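Local coordinates for protein RNA-dependent RNA polymerase (Farallon virus, PDB 6DX5) that probably removes ubiquitin from proteins through this N-terminal viral OTU cysteine protease domain, the rest of the longer protein probably copying viral RNA, at residues H72-K75 with G76-Y80; G62-R65 with Q66-E70; G158-S161 with V162-F166; I20-P23 with D24-R28; F47-E50 with E51-D54. One frame throughout, in Å; residues are numbered along the deposited sequence.

Interaction 1: H72-K75 with G76-Y80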
loop_
_atom_site.group_PDB
_atom_site.type_symbol
_atom_site.label_atom_id
_atom_site.label_comp_id
_atom_site.label_asym_id
_atom_site.label_seq_id
_atom_site.Cartn_x
_atom_site.Cartn_y
_atom_site.Cartn_z
ATOM N N HIS A 72 -3.132 6.890 -9.273
ATOM C CA HIS A 72 -1.760 6.664 -8.838
ATOM C C HIS A 72 -1.513 5.210 -8.484
ATOM O O HIS A 72 -0.482 4.653 -8.867
ATOM C CB HIS A 72 -1.428 7.585 -7.678
ATOM C CG HIS A 72 -1.475 9.014 -8.075
ATOM N ND1 HIS A 72 -0.450 9.616 -8.779
ATOM C CD2 HIS A 72 -2.451 9.941 -7.951
ATOM C CE1 HIS A 72 -0.774 10.873 -9.031
ATOM N NE2 HIS A 72 -1.982 11.096 -8.533
ATOM N N GLY A 73 -2.441 4.573 -7.761
ATOM C CA GLY A 73 -2.241 3.176 -7.405
ATOM C C GLY A 73 -2.140 2.291 -8.640
ATOM O O GLY A 73 -1.167 1.561 -8.822
ATOM N N ALA A 74 -3.137 2.363 -9.530
ATOM C CA ALA A 74 -3.135 1.440 -10.662
ATOM C C ALA A 74 -2.037 1.785 -11.674
ATOM O O ALA A 74 -1.369 0.881 -12.197
ATOM C CB ALA A 74 -4.509 1.423 -11.334
ATOM N N LYS A 75 -1.816 3.077 -11.951
ATOM C CA LYS A 75 -0.852 3.440 -12.984
ATOM C C LYS A 75 0.551 3.063 -12.569
ATOM O O LYS A 75 1.386 2.772 -13.427
ATOM C CB LYS A 75 -0.927 4.944 -13.335
ATOM C CG LYS A 75 0.006 5.838 -12.483
ATOM C CD LYS A 75 -0.140 7.276 -12.875
ATOM C CE LYS A 75 0.703 8.167 -11.972
ATOM N NZ LYS A 75 0.748 9.503 -12.614
ATOM N N GLY A 76 0.846 3.062 -11.276
ATOM C CA GLY A 76 2.153 2.599 -10.853
ATOM C C GLY A 76 2.425 1.211 -11.381
ATOM O O GLY A 76 3.512 0.927 -11.884
ATOM N N VAL A 77 1.416 0.345 -11.343
ATOM C CA VAL A 77 1.610 -1.039 -11.783
ATOM C C VAL A 77 1.592 -1.126 -13.310
ATOM O O VAL A 77 2.579 -1.571 -13.924
ATOM C CB VAL A 77 0.554 -1.967 -11.146
ATOM C CG1 VAL A 77 0.726 -3.402 -11.655
ATOM C CG2 VAL A 77 0.622 -1.856 -9.590
ATOM N N TYR A 78 0.493 -0.639 -13.950
ATOM C CA TYR A 78 0.294 -0.942 -15.370
ATOM C C TYR A 78 1.179 -0.133 -16.313
ATOM O O TYR A 78 1.514 -0.630 -17.398
ATOM C CB TYR A 78 -1.182 -0.788 -15.713
ATOM C CG TYR A 78 -1.953 -1.896 -15.056
ATOM C CD1 TYR A 78 -2.470 -1.750 -13.763
ATOM C CD2 TYR A 78 -2.116 -3.118 -15.701
ATOM C CE1 TYR A 78 -3.156 -2.786 -13.138
ATOM C CE2 TYR A 78 -2.806 -4.165 -15.088
ATOM C CZ TYR A 78 -3.324 -3.986 -13.812
ATOM O OH TYR A 78 -3.995 -5.022 -13.215
ATOM N N ASN A 79 1.559 1.103 -15.950
ATOM C CA ASN A 79 2.529 1.853 -16.762
ATOM C C ASN A 79 3.902 1.213 -16.716
ATOM O O ASN A 79 4.655 1.272 -17.705
ATOM C CB ASN A 79 2.653 3.301 -16.284
ATOM C CG ASN A 79 1.433 4.151 -16.640
ATOM O OD1 ASN A 79 0.567 3.753 -17.450
ATOM N ND2 ASN A 79 1.377 5.345 -16.059
ATOM N N TYR A 80 4.273 0.622 -15.572
ATOM C CA TYR A 80 5.533 -0.096 -15.551
ATOM C C TYR A 80 5.452 -1.347 -16.414
ATOM O O TYR A 80 6.401 -1.658 -17.146
ATOM C CB TYR A 80 5.970 -0.428 -14.123
ATOM C CG TYR A 80 7.375 -0.984 -14.159
ATOM C CD1 TYR A 80 8.446 -0.157 -14.486
ATOM C CD2 TYR A 80 7.637 -2.324 -13.919
ATOM C CE1 TYR A 80 9.746 -0.657 -14.554
ATOM C CE2 TYR A 80 8.925 -2.826 -13.980
ATOM C CZ TYR A 80 9.977 -1.997 -14.296
ATOM O OH TYR A 80 11.275 -2.500 -14.373
#
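The first turns of helix 72-86 bring Ala74 against Tyr78 and Lys75 against Asn79, each pair four residues apart. The carbonyl O of Ala74 accepts the backbone N of Tyr78 at 3.0 Å, in a nearly straight bond (170°). A weak bond comes to it from Val77 N. Ala74 O also lies at the edge of the Tyr78 ring, in the ring plane, 3.3 Å from CD1. CG of Tyr78 is anti to its own carbonyl carbon (chi1 -70°), which brings that edge back to Ala74. The Lys75 chain runs extended beyond CG, with CB 3.6 Å from Asn79 ND2. The backbone N of Asn79 bonds to Lys75 O at 3.0 Å, and that of Gly76 to His72 O at 3.2 Å. The polar ends look elsewhere. Lys75 NZ bonds to Ser69 O, Asn79 OD1 to Trp68 NE1, and Tyr78 OH to Asp116 on helix 103-117. These bonds tie the helix to the preceding loop and to its neighbour. Tyr78 also belongs to a pocket holding a DTT molecule, probably from the crystallisation liquor. His72 meets Tyr80 of the second subunit edge-to-face. The i to i+4 backbone bonding is that of an alpha-helix, here in its first turns.

Interaction 2: G62-R65 with Q66-E70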
loop_
_atom_site.group_PDB
_atom_site.type_symbol
_atom_site.label_atom_id
_atom_site.label_comp_id
_atom_site.label_asym_id
_atom_site.label_seq_id
_atom_site.Cartn_x
_atom_site.Cartn_y
_atom_site.Cartn_z
ATOM N N GLY A 62 -14.551 4.283 -16.025
ATOM C CA GLY A 62 -14.698 5.441 -16.910
ATOM C C GLY A 62 -13.827 6.594 -16.436
ATOM O O GLY A 62 -13.196 7.284 -17.233
ATOM N N TYR A 63 -13.768 6.790 -15.110
ATOM C CA TYR A 63 -12.853 7.758 -14.536
ATOM C C TYR A 63 -11.411 7.462 -14.944
ATOM O O TYR A 63 -10.646 8.392 -15.274
ATOM C CB TYR A 63 -13.001 7.785 -12.995
ATOM C CG TYR A 63 -12.009 8.719 -12.348
ATOM C CD1 TYR A 63 -10.765 8.237 -11.886
ATOM C CD2 TYR A 63 -12.263 10.080 -12.288
ATOM C CE1 TYR A 63 -9.808 9.100 -11.344
ATOM C CE2 TYR A 63 -11.310 10.961 -11.752
ATOM C CZ TYR A 63 -10.088 10.445 -11.267
ATOM O OH TYR A 63 -9.135 11.313 -10.737
ATOM N N ALA A 64 -10.998 6.189 -14.870
ATOM C CA ALA A 64 -9.617 5.869 -15.232
ATOM C C ALA A 64 -9.312 6.183 -16.706
ATOM O O ALA A 64 -8.222 6.667 -17.021
ATOM C CB ALA A 64 -9.329 4.412 -14.932
ATOM N N ARG A 65 -10.255 5.926 -17.625
ATOM C CA ARG A 65 -10.046 6.234 -19.045
ATOM C C ARG A 65 -9.763 7.719 -19.244
ATOM O O ARG A 65 -8.959 8.111 -20.093
ATOM C CB ARG A 65 -11.269 5.846 -19.883
ATOM C CG ARG A 65 -11.510 4.349 -20.032
ATOM C CD ARG A 65 -12.609 3.980 -21.079
ATOM N NE ARG A 65 -12.982 2.570 -20.926
ATOM C CZ ARG A 65 -13.963 2.132 -20.125
ATOM N NH1 ARG A 65 -14.711 3.002 -19.442
ATOM N NH2 ARG A 65 -14.222 0.823 -20.023
ATOM N N GLN A 66 -10.423 8.554 -18.475
ATOM C CA GLN A 66 -10.333 9.990 -18.650
ATOM C C GLN A 66 -9.232 10.633 -17.802
ATOM O O GLN A 66 -8.755 11.710 -18.155
ATOM C CB GLN A 66 -11.712 10.562 -18.318
ATOM C CG GLN A 66 -12.005 11.890 -18.817
ATOM C CD GLN A 66 -11.663 12.038 -20.282
ATOM O OE1 GLN A 66 -11.242 13.118 -20.687
ATOM N NE2 GLN A 66 -11.879 10.980 -21.092
ATOM N N HIS A 67 -8.821 9.998 -16.701
ATOM C CA HIS A 67 -7.919 10.599 -15.723
ATOM C C HIS A 67 -6.802 9.654 -15.362
ATOM O O HIS A 67 -6.408 9.540 -14.200
ATOM C CB HIS A 67 -8.673 11.021 -14.469
ATOM C CG HIS A 67 -9.797 11.954 -14.751
ATOM N ND1 HIS A 67 -9.682 13.320 -14.624
ATOM C CD2 HIS A 67 -11.061 11.721 -15.162
ATOM C CE1 HIS A 67 -10.834 13.888 -14.938
ATOM N NE2 HIS A 67 -11.687 12.941 -15.278
ATOM N N TRP A 68 -6.278 8.957 -16.364
ATOM C CA TRP A 68 -5.332 7.887 -16.095
ATOM C C TRP A 68 -4.180 8.390 -15.241
ATOM O O TRP A 68 -3.745 7.703 -14.313
ATOM C CB TRP A 68 -4.843 7.283 -17.419
ATOM C CG TRP A 68 -3.864 6.135 -17.226
ATOM C CD1 TRP A 68 -2.629 6.003 -17.810
ATOM C CD2 TRP A 68 -4.051 4.969 -16.399
ATOM N NE1 TRP A 68 -2.034 4.832 -17.404
ATOM C CE2 TRP A 68 -2.889 4.178 -16.543
ATOM C CE3 TRP A 68 -5.093 4.516 -15.567
ATOM C CZ2 TRP A 68 -2.726 2.939 -15.877
ATOM C CZ3 TRP A 68 -4.937 3.277 -14.877
ATOM C CH2 TRP A 68 -3.761 2.513 -15.048
ATOM N N SER A 69 -3.756 9.632 -15.449
ATOM C CA SER A 69 -2.568 10.076 -14.737
ATOM C C SER A 69 -2.843 10.378 -13.267
ATOM O O SER A 69 -1.883 10.586 -12.521
ATOM C CB SER A 69 -1.945 11.296 -15.439
ATOM O OG SER A 69 -2.754 12.431 -15.242
ATOM N N GLU A 70 -4.106 10.397 -12.827
ATOM C CA GLU A 70 -4.446 10.586 -11.421
ATOM C C GLU A 70 -4.722 9.262 -10.722
ATOM O O GLU A 70 -4.948 9.250 -9.506
ATOM C CB GLU A 70 -5.659 11.531 -11.274
ATOM C CG GLU A 70 -5.479 12.876 -11.975
ATOM C CD GLU A 70 -4.156 13.546 -11.583
ATOM O OE1 GLU A 70 -3.319 13.812 -12.507
ATOM O OE2 GLU A 70 -3.929 13.761 -10.353
HETATM O O HOH W 1 -6.798 9.418 -19.379
#
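CG of Tyr63 is anti to its backbone N (chi1 177°), while CG of His67 is anti to its own carbonyl carbon (chi1 -56°). The two torsions swing the rings to the same side of the chain, at the C-terminal end of helix 53-66. They lie almost parallel, their planes 7° apart, but slid well past one another with centroids 4.5 Å apart. His67 CB makes a CH-pi contact over the Tyr63 face, 3.8 Å from its centroid. The hydroxyl end of Tyr63 also passes Glu70, OH to CB 3.5 Å. The backbone bonds show the helix ending. Gln66 N still bonds to Gly62 O at 3.3 Å, but His67 N makes weak bonds to both Tyr63 O and Ala64 O. His67 then leaves helical angles, and a short 3-10 segment follows. Helix 126-136 also packs on Tyr63, through Met131, Ser134 and Ala135. Glu70 OE2 and the hydroxyl of Tyr80 of the second subunit share a weak hydrogen bond. Where the helix opens, a water fills in: it donates to Arg65 O at 2.6 Å and accepts from Trp68 N at 3.1 Å.

Interaction 3: G158-S161 with V162-F166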
loop_
_atom_site.group_PDB
_atom_site.type_symbol
_atom_site.label_atom_id
_atom_site.label_comp_id
_atom_site.label_asym_id
_atom_site.label_seq_id
_atom_site.Cartn_x
_atom_site.Cartn_y
_atom_site.Cartn_z
ATOM N N GLY A 158 -9.382 10.850 0.206
ATOM C CA GLY A 158 -10.191 12.033 0.414
ATOM C C GLY A 158 -9.882 12.693 1.744
ATOM O O GLY A 158 -9.222 12.125 2.617
ATOM N N THR A 159 -10.392 13.924 1.892
ATOM C CA THR A 159 -10.084 14.781 3.039
ATOM C C THR A 159 -11.177 14.881 4.099
ATOM O O THR A 159 -10.964 15.575 5.095
ATOM C CB THR A 159 -9.795 16.204 2.570
ATOM O OG1 THR A 159 -10.930 16.674 1.836
ATOM C CG2 THR A 159 -8.549 16.227 1.706
ATOM N N ASP A 160 -12.356 14.287 3.901
ATOM C CA ASP A 160 -13.397 14.394 4.924
ATOM C C ASP A 160 -13.062 13.538 6.143
ATOM O O ASP A 160 -12.220 12.632 6.097
ATOM C CB ASP A 160 -14.759 13.957 4.383
ATOM C CG ASP A 160 -15.354 14.950 3.403
ATOM O OD1 ASP A 160 -15.431 16.159 3.748
ATOM O OD2 ASP A 160 -15.749 14.506 2.287
ATOM N N SER A 161 -13.763 13.817 7.235
ATOM C CA SER A 161 -13.607 13.052 8.450
ATOM C C SER A 161 -14.399 11.758 8.349
ATOM O O SER A 161 -15.291 11.603 7.491
ATOM C CB SER A 161 -14.102 13.844 9.654
ATOM O OG SER A 161 -15.424 14.228 9.380
ATOM N N VAL A 162 -14.054 10.823 9.253
ATOM C CA VAL A 162 -14.717 9.520 9.282
ATOM C C VAL A 162 -16.233 9.633 9.258
ATOM O O VAL A 162 -16.868 8.925 8.460
ATOM C CB VAL A 162 -14.193 8.687 10.466
ATOM C CG1 VAL A 162 -15.093 7.504 10.703
ATOM C CG2 VAL A 162 -12.739 8.265 10.166
ATOM N N PRO A 163 -16.878 10.456 10.095
ATOM C CA PRO A 163 -18.357 10.466 10.086
ATOM C C PRO A 163 -18.954 11.052 8.801
ATOM O O PRO A 163 -20.137 10.805 8.503
ATOM C CB PRO A 163 -18.719 11.289 11.337
ATOM C CG PRO A 163 -17.501 12.035 11.688
ATOM C CD PRO A 163 -16.332 11.214 11.236
ATOM N N ARG A 164 -18.157 11.755 7.993
ATOM C CA ARG A 164 -18.614 12.307 6.732
ATOM C C ARG A 164 -18.107 11.491 5.534
ATOM O O ARG A 164 -18.149 11.959 4.397
ATOM C CB ARG A 164 -18.176 13.764 6.653
ATOM C CG ARG A 164 -18.978 14.693 7.560
ATOM C CD ARG A 164 -20.078 15.386 6.739
ATOM N NE ARG A 164 -19.527 16.330 5.750
ATOM C CZ ARG A 164 -20.111 16.644 4.589
ATOM N NH1 ARG A 164 -21.269 16.077 4.249
ATOM N NH2 ARG A 164 -19.526 17.510 3.760
ATOM N N ALA A 165 -17.619 10.279 5.770
ATOM C CA ALA A 165 -17.007 9.458 4.742
ATOM C C ALA A 165 -17.801 8.163 4.543
ATOM O O ALA A 165 -18.692 7.818 5.318
ATOM C CB ALA A 165 -15.561 9.138 5.126
ATOM N N PHE A 166 -17.467 7.430 3.488
ATOM C CA PHE A 166 -18.020 6.102 3.261
ATOM C C PHE A 166 -17.004 5.127 3.811
ATOM O O PHE A 166 -15.850 5.135 3.382
ATOM C CB PHE A 166 -18.295 5.897 1.773
ATOM C CG PHE A 166 -19.315 6.868 1.240
ATOM C CD1 PHE A 166 -20.666 6.616 1.409
ATOM C CD2 PHE A 166 -18.918 8.091 0.723
ATOM C CE1 PHE A 166 -21.632 7.521 0.995
ATOM C CE2 PHE A 166 -19.852 9.007 0.277
ATOM C CZ PHE A 166 -21.218 8.738 0.402
HETATM O O HOH W 2 -17.416 11.957 1.728
#
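Ser161 lays its hydroxyl alongside the ring of Pro163, with OG 3.7 Å from CD. The same oxygen passes CB of Arg164 at 3.9 Å. It sits between the backbone N and carbonyl carbon of its own residue (chi1 55°), which keeps it close to the following backbone. Asp160 also packs against Arg164, CB to CB 4.1 Å. Their opposite charges are near but form no salt bridge. Asp160 OD1 is 4.3 Å from Arg164 NH2 and well out of the guanidinium plane, so no N-H points at it. A water makes the firmer link, donating to Asp160 OD2 at 3.1 Å and to Arg164 O at 2.8 Å. The backbone here forms two overlapping type I beta-turns in the loop between strands 151-157 and 166-171. The first closes with Arg164 N to Ser161 O at 2.9 Å. The second closes one residue later, with Ala165 N to Val162 O. Val162 turns its side chain inward, onto Trp143 of strand 140-145, while Asn167 ND2 bonds to Val162 O, and Lys156 NZ to Asp160 O. Pro163, Arg164, Ala165 and Phe166 line a surface pocket occupied by DTT, probably from the crystallisation liquor. Phe166 starts the next strand, its ring edge-to-face with that of Phe46.

Interaction 4: I20-P23 with D24-R28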
loop_
_atom_site.group_PDB
_atom_site.type_symbol
_atom_site.label_atom_id
_atom_site.label_comp_id
_atom_site.label_asym_id
_atom_site.label_seq_id
_atom_site.Cartn_x
_atom_site.Cartn_y
_atom_site.Cartn_z
ATOM N N ILE A 20 -8.812 0.668 17.083
ATOM C CA ILE A 20 -10.181 0.649 17.555
ATOM C C ILE A 20 -10.701 -0.780 17.406
ATOM O O ILE A 20 -10.082 -1.632 16.757
ATOM C CB ILE A 20 -11.022 1.667 16.754
ATOM C CG1 ILE A 20 -10.604 3.088 17.096
ATOM C CG2 ILE A 20 -12.425 1.608 17.106
ATOM C CD1 ILE A 20 -11.267 4.115 16.172
ATOM N N ALA A 21 -11.810 -1.057 18.094
ATOM C CA ALA A 21 -12.702 -2.148 17.761
ATOM C C ALA A 21 -13.832 -1.597 16.882
ATOM O O ALA A 21 -14.612 -0.749 17.338
ATOM C CB ALA A 21 -13.265 -2.756 19.041
ATOM N N ILE A 22 -13.959 -2.108 15.657
ATOM C CA ILE A 22 -15.020 -1.671 14.724
ATOM C C ILE A 22 -16.432 -1.797 15.315
ATOM O O ILE A 22 -17.211 -0.840 15.184
ATOM C CB ILE A 22 -14.940 -2.407 13.374
ATOM C CG1 ILE A 22 -13.699 -1.969 12.582
ATOM C CG2 ILE A 22 -16.180 -2.138 12.512
ATOM C CD1 ILE A 22 -13.499 -0.478 12.556
ATOM N N PRO A 23 -16.826 -2.898 15.982
ATOM C CA PRO A 23 -18.231 -2.988 16.435
ATOM C C PRO A 23 -18.611 -1.968 17.505
ATOM O O PRO A 23 -19.805 -1.744 17.716
ATOM C CB PRO A 23 -18.344 -4.429 16.965
ATOM C CG PRO A 23 -17.223 -5.178 16.276
ATOM C CD PRO A 23 -16.109 -4.158 16.288
ATOM N N ASP A 24 -17.648 -1.316 18.163
ATOM C CA ASP A 24 -17.965 -0.241 19.107
ATOM C C ASP A 24 -18.418 1.065 18.448
ATOM O O ASP A 24 -18.946 1.926 19.156
ATOM C CB ASP A 24 -16.759 0.097 20.008
ATOM C CG ASP A 24 -16.267 -1.086 20.886
ATOM O OD1 ASP A 24 -15.054 -1.087 21.201
ATOM O OD2 ASP A 24 -17.060 -1.987 21.276
ATOM N N PHE A 25 -18.180 1.253 17.140
ATOM C CA PHE A 25 -18.525 2.483 16.422
ATOM C C PHE A 25 -19.380 2.262 15.183
ATOM O O PHE A 25 -20.052 3.203 14.754
ATOM C CB PHE A 25 -17.240 3.252 16.007
ATOM C CG PHE A 25 -16.418 3.708 17.188
ATOM C CD1 PHE A 25 -16.650 4.945 17.766
ATOM C CD2 PHE A 25 -15.476 2.863 17.778
ATOM C CE1 PHE A 25 -15.944 5.348 18.908
ATOM C CE2 PHE A 25 -14.753 3.258 18.930
ATOM C CZ PHE A 25 -14.988 4.499 19.492
ATOM N N PHE A 26 -19.395 1.063 14.598
ATOM C CA PHE A 26 -20.066 0.824 13.334
ATOM C C PHE A 26 -20.936 -0.419 13.400
ATOM O O PHE A 26 -20.631 -1.392 14.100
ATOM C CB PHE A 26 -19.101 0.592 12.185
ATOM C CG PHE A 26 -18.155 1.724 11.916
ATOM C CD1 PHE A 26 -18.501 2.732 11.014
ATOM C CD2 PHE A 26 -16.891 1.754 12.507
ATOM C CE1 PHE A 26 -17.621 3.777 10.736
ATOM C CE2 PHE A 26 -15.989 2.801 12.208
ATOM C CZ PHE A 26 -16.375 3.816 11.326
ATOM N N GLU A 27 -21.998 -0.399 12.621
ATOM C CA GLU A 27 -22.673 -1.628 12.265
ATOM C C GLU A 27 -22.101 -2.047 10.910
ATOM O O GLU A 27 -21.786 -1.208 10.077
ATOM C CB GLU A 27 -24.195 -1.436 12.254
ATOM C CG GLU A 27 -24.795 -1.263 10.920
ATOM C CD GLU A 27 -26.322 -1.305 10.923
ATOM O OE1 GLU A 27 -26.954 -0.292 11.239
ATOM O OE2 GLU A 27 -26.879 -2.360 10.615
ATOM N N ARG A 28 -21.821 -3.321 10.758
ATOM C CA ARG A 28 -21.217 -3.848 9.547
ATOM C C ARG A 28 -22.312 -4.529 8.722
ATOM O O ARG A 28 -23.143 -5.283 9.274
ATOM C CB ARG A 28 -20.124 -4.854 9.929
ATOM C CG ARG A 28 -19.424 -5.487 8.711
ATOM C CD ARG A 28 -20.019 -6.823 8.404
ATOM N NE ARG A 28 -19.669 -7.717 9.509
ATOM C CZ ARG A 28 -18.542 -8.416 9.521
ATOM N NH1 ARG A 28 -17.744 -8.315 8.462
ATOM N NH2 ARG A 28 -18.223 -9.203 10.541
#
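The CG2 methyl of Ile20 meets the ring of Phe25 obliquely, 3.4 Å from CD2 and as near to CE2. The two side chains cross at about a right angle. CG2 is anti to the backbone N of Ile20, which carries this methyl to the Phe25 ring. One edge of the same ring faces Ala21 O, which lies in the ring plane 3.7 Å from CD2. Two residues on, Ile22 packs against Phe26, four residues apart as on a helix turn, with Ile22 CG2 4.0 Å from Phe26 CD2. Asp24 OD1 lies 3.3 Å from the Ala21 methyl, a contact without hydrogen bonding. Behind these side chains the backbone is wound tightly. Ile22 O is gripped twice, by Phe25 N and by Phe26 N, each at 3.0 Å. Asp24 N bonds to Ala21 O at 3.2 Å. The result is two successive type I beta-turns that run into one alpha-type turn. This coil bends the chain just ahead of strand 26-29. Phe25 lies on the outer side, whereas Ile22 and Phe26 are buried. Ile22 rests on Trp143 and Val145 of strand 140-145, and Phe26 on Leu178 and Leu180. Backbone bonds from Phe25 to Ile181 and from Glu27 to Lys179 then lead the chain into the mixed sheet, where strand 26-29 runs at the outer edge, antiparallel to strand 174-180.

Interaction 5: F47-E50 with E51-D54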
loop_
_atom_site.group_PDB
_atom_site.type_symbol
_atom_site.label_atom_id
_atom_site.label_comp_id
_atom_site.label_asym_id
_atom_site.label_seq_id
_atom_site.Cartn_x
_atom_site.Cartn_y
_atom_site.Cartn_z
ATOM N N PHE A 47 -25.391 4.082 -2.978
ATOM C CA PHE A 47 -26.687 3.997 -3.669
ATOM C C PHE A 47 -27.733 3.183 -2.895
ATOM O O PHE A 47 -28.798 2.879 -3.452
ATOM C CB PHE A 47 -26.535 3.346 -5.060
ATOM C CG PHE A 47 -25.680 4.125 -6.052
ATOM C CD1 PHE A 47 -26.043 5.407 -6.471
ATOM C CD2 PHE A 47 -24.535 3.556 -6.597
ATOM C CE1 PHE A 47 -25.262 6.127 -7.405
ATOM C CE2 PHE A 47 -23.756 4.265 -7.527
ATOM C CZ PHE A 47 -24.132 5.554 -7.937
ATOM N N ASP A 48 -27.427 2.747 -1.673
ATOM C CA ASP A 48 -28.348 1.972 -0.836
ATOM C C ASP A 48 -28.718 0.634 -1.440
ATOM O O ASP A 48 -29.742 0.039 -1.057
ATOM C CB ASP A 48 -29.609 2.768 -0.522
ATOM C CG ASP A 48 -29.272 4.113 0.074
ATOM O OD1 ASP A 48 -28.460 4.176 1.052
ATOM O OD2 ASP A 48 -29.767 5.118 -0.488
ATOM N N THR A 49 -27.914 0.128 -2.375
ATOM C CA THR A 49 -28.122 -1.249 -2.806
ATOM C C THR A 49 -26.830 -1.806 -3.375
ATOM O O THR A 49 -26.155 -1.139 -4.158
ATOM C CB THR A 49 -29.247 -1.360 -3.848
ATOM O OG1 THR A 49 -29.304 -2.721 -4.276
ATOM C CG2 THR A 49 -29.000 -0.442 -5.091
ATOM N N GLU A 50 -26.512 -3.049 -3.022
ATOM C CA GLU A 50 -25.329 -3.654 -3.607
ATOM C C GLU A 50 -25.553 -4.060 -5.068
ATOM O O GLU A 50 -24.584 -4.372 -5.792
ATOM C CB GLU A 50 -24.859 -4.802 -2.665
ATOM C CG GLU A 50 -25.464 -6.102 -2.779
ATOM C CD GLU A 50 -24.869 -7.193 -1.785
ATOM O OE1 GLU A 50 -25.310 -7.341 -0.585
ATOM O OE2 GLU A 50 -24.008 -7.967 -2.258
ATOM N N GLU A 51 -26.784 -3.964 -5.570
ATOM C CA GLU A 51 -26.983 -4.312 -6.973
ATOM C C GLU A 51 -26.560 -3.200 -7.947
ATOM O O GLU A 51 -26.416 -3.471 -9.137
ATOM C CB GLU A 51 -28.430 -4.754 -7.192
ATOM C CG GLU A 51 -28.785 -6.088 -6.344
ATOM C CD GLU A 51 -27.707 -7.292 -6.393
ATOM O OE1 GLU A 51 -27.265 -7.825 -5.313
ATOM O OE2 GLU A 51 -27.321 -7.736 -7.516
ATOM N N MET A 52 -26.244 -2.001 -7.477
ATOM C CA MET A 52 -25.595 -1.020 -8.324
ATOM C C MET A 52 -24.084 -1.143 -8.320
ATOM O O MET A 52 -23.382 -0.190 -8.696
ATOM C CB MET A 52 -26.074 0.372 -7.945
ATOM C CG MET A 52 -27.462 0.672 -8.624
ATOM S SD MET A 52 -27.906 2.379 -8.245
ATOM C CE MET A 52 -26.830 3.227 -9.450
ATOM N N TRP A 53 -23.551 -2.310 -7.931
ATOM C CA TRP A 53 -22.098 -2.473 -7.975
ATOM C C TRP A 53 -21.541 -2.246 -9.387
ATOM O O TRP A 53 -20.371 -1.869 -9.542
ATOM C CB TRP A 53 -21.687 -3.887 -7.494
ATOM C CG TRP A 53 -22.128 -4.990 -8.404
ATOM C CD1 TRP A 53 -23.285 -5.750 -8.263
ATOM C CD2 TRP A 53 -21.472 -5.482 -9.596
ATOM N NE1 TRP A 53 -23.373 -6.651 -9.289
ATOM C CE2 TRP A 53 -22.290 -6.505 -10.126
ATOM C CE3 TRP A 53 -20.281 -5.163 -10.256
ATOM C CZ2 TRP A 53 -21.960 -7.211 -11.294
ATOM C CZ3 TRP A 53 -19.972 -5.848 -11.453
ATOM C CH2 TRP A 53 -20.800 -6.858 -11.940
ATOM N N ASP A 54 -22.323 -2.562 -10.416
ATOM C CA ASP A 54 -21.856 -2.489 -11.796
ATOM C C ASP A 54 -21.744 -1.046 -12.258
ATOM O O ASP A 54 -20.826 -0.708 -13.028
ATOM C CB ASP A 54 -22.782 -3.283 -12.747
ATOM C CG ASP A 54 -24.307 -2.953 -12.550
ATOM O OD1 ASP A 54 -24.686 -2.232 -11.586
ATOM O OD2 ASP A 54 -25.142 -3.435 -13.366
#
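Thr49 OG1 accepts the backbone N of Glu51 at 3.1 Å, in a fairly straight bond (164°). The hydroxyl oxygen is anti to the backbone N of Thr49 (chi1 176°), which carries it forward over the chain that follows. Thr49 O takes a second, weak bond from Met52 N. The side-chain bond to the residue two places on makes an ST turn, in the connection between helices 37-47 and 53-66. Glu50 O continues the winding. It accepts Trp53 N at 3.1 Å and lies in the plane of the indole at its edge, 3.1 Å from CD1. Across the turn Phe47 and Met52 form a Met-aromatic contact. The methyl CE of Met52 stands over the centre of the Phe47 ring, 3.5 Å from the centroid and almost on the normal. Met52 SD approaches obliquely, 3.6 Å from Phe47 CG. The Glu50 and Glu51 side chains lie side by side and point the same way, with OE2 of Glu50 4.5 Å from OE1 of Glu51. Arg40 of helix 37-47 forms salt bridges to both carboxylates through NH1, which probably offsets their mutual repulsion. Glu50 OE2 also accepts the backbone N of Lys32.

How the interactions relate
Each interaction closes only a short local turn. They follow in series along the chain, and none nests in or crosses another. Interaction 4 comes first and leads into edge strand 26-29. Interaction 5 joins helix 37-47 to helix 53-66. Interaction 2 ends that second helix, and interaction 1 begins helix 72-86 a little further on. These two touch, Trp68 packing on Lys75 with Trp68 CZ2 3.5 Å from Lys75 CA, so the corner between the two helices is tied together. Interaction 3 returns to the sheet, connecting strand 151-157 to strand 166-171. It meets interaction 4 where Val162 packs on Phe26. The centres of interactions 1 and 4 are about 33 Å apart.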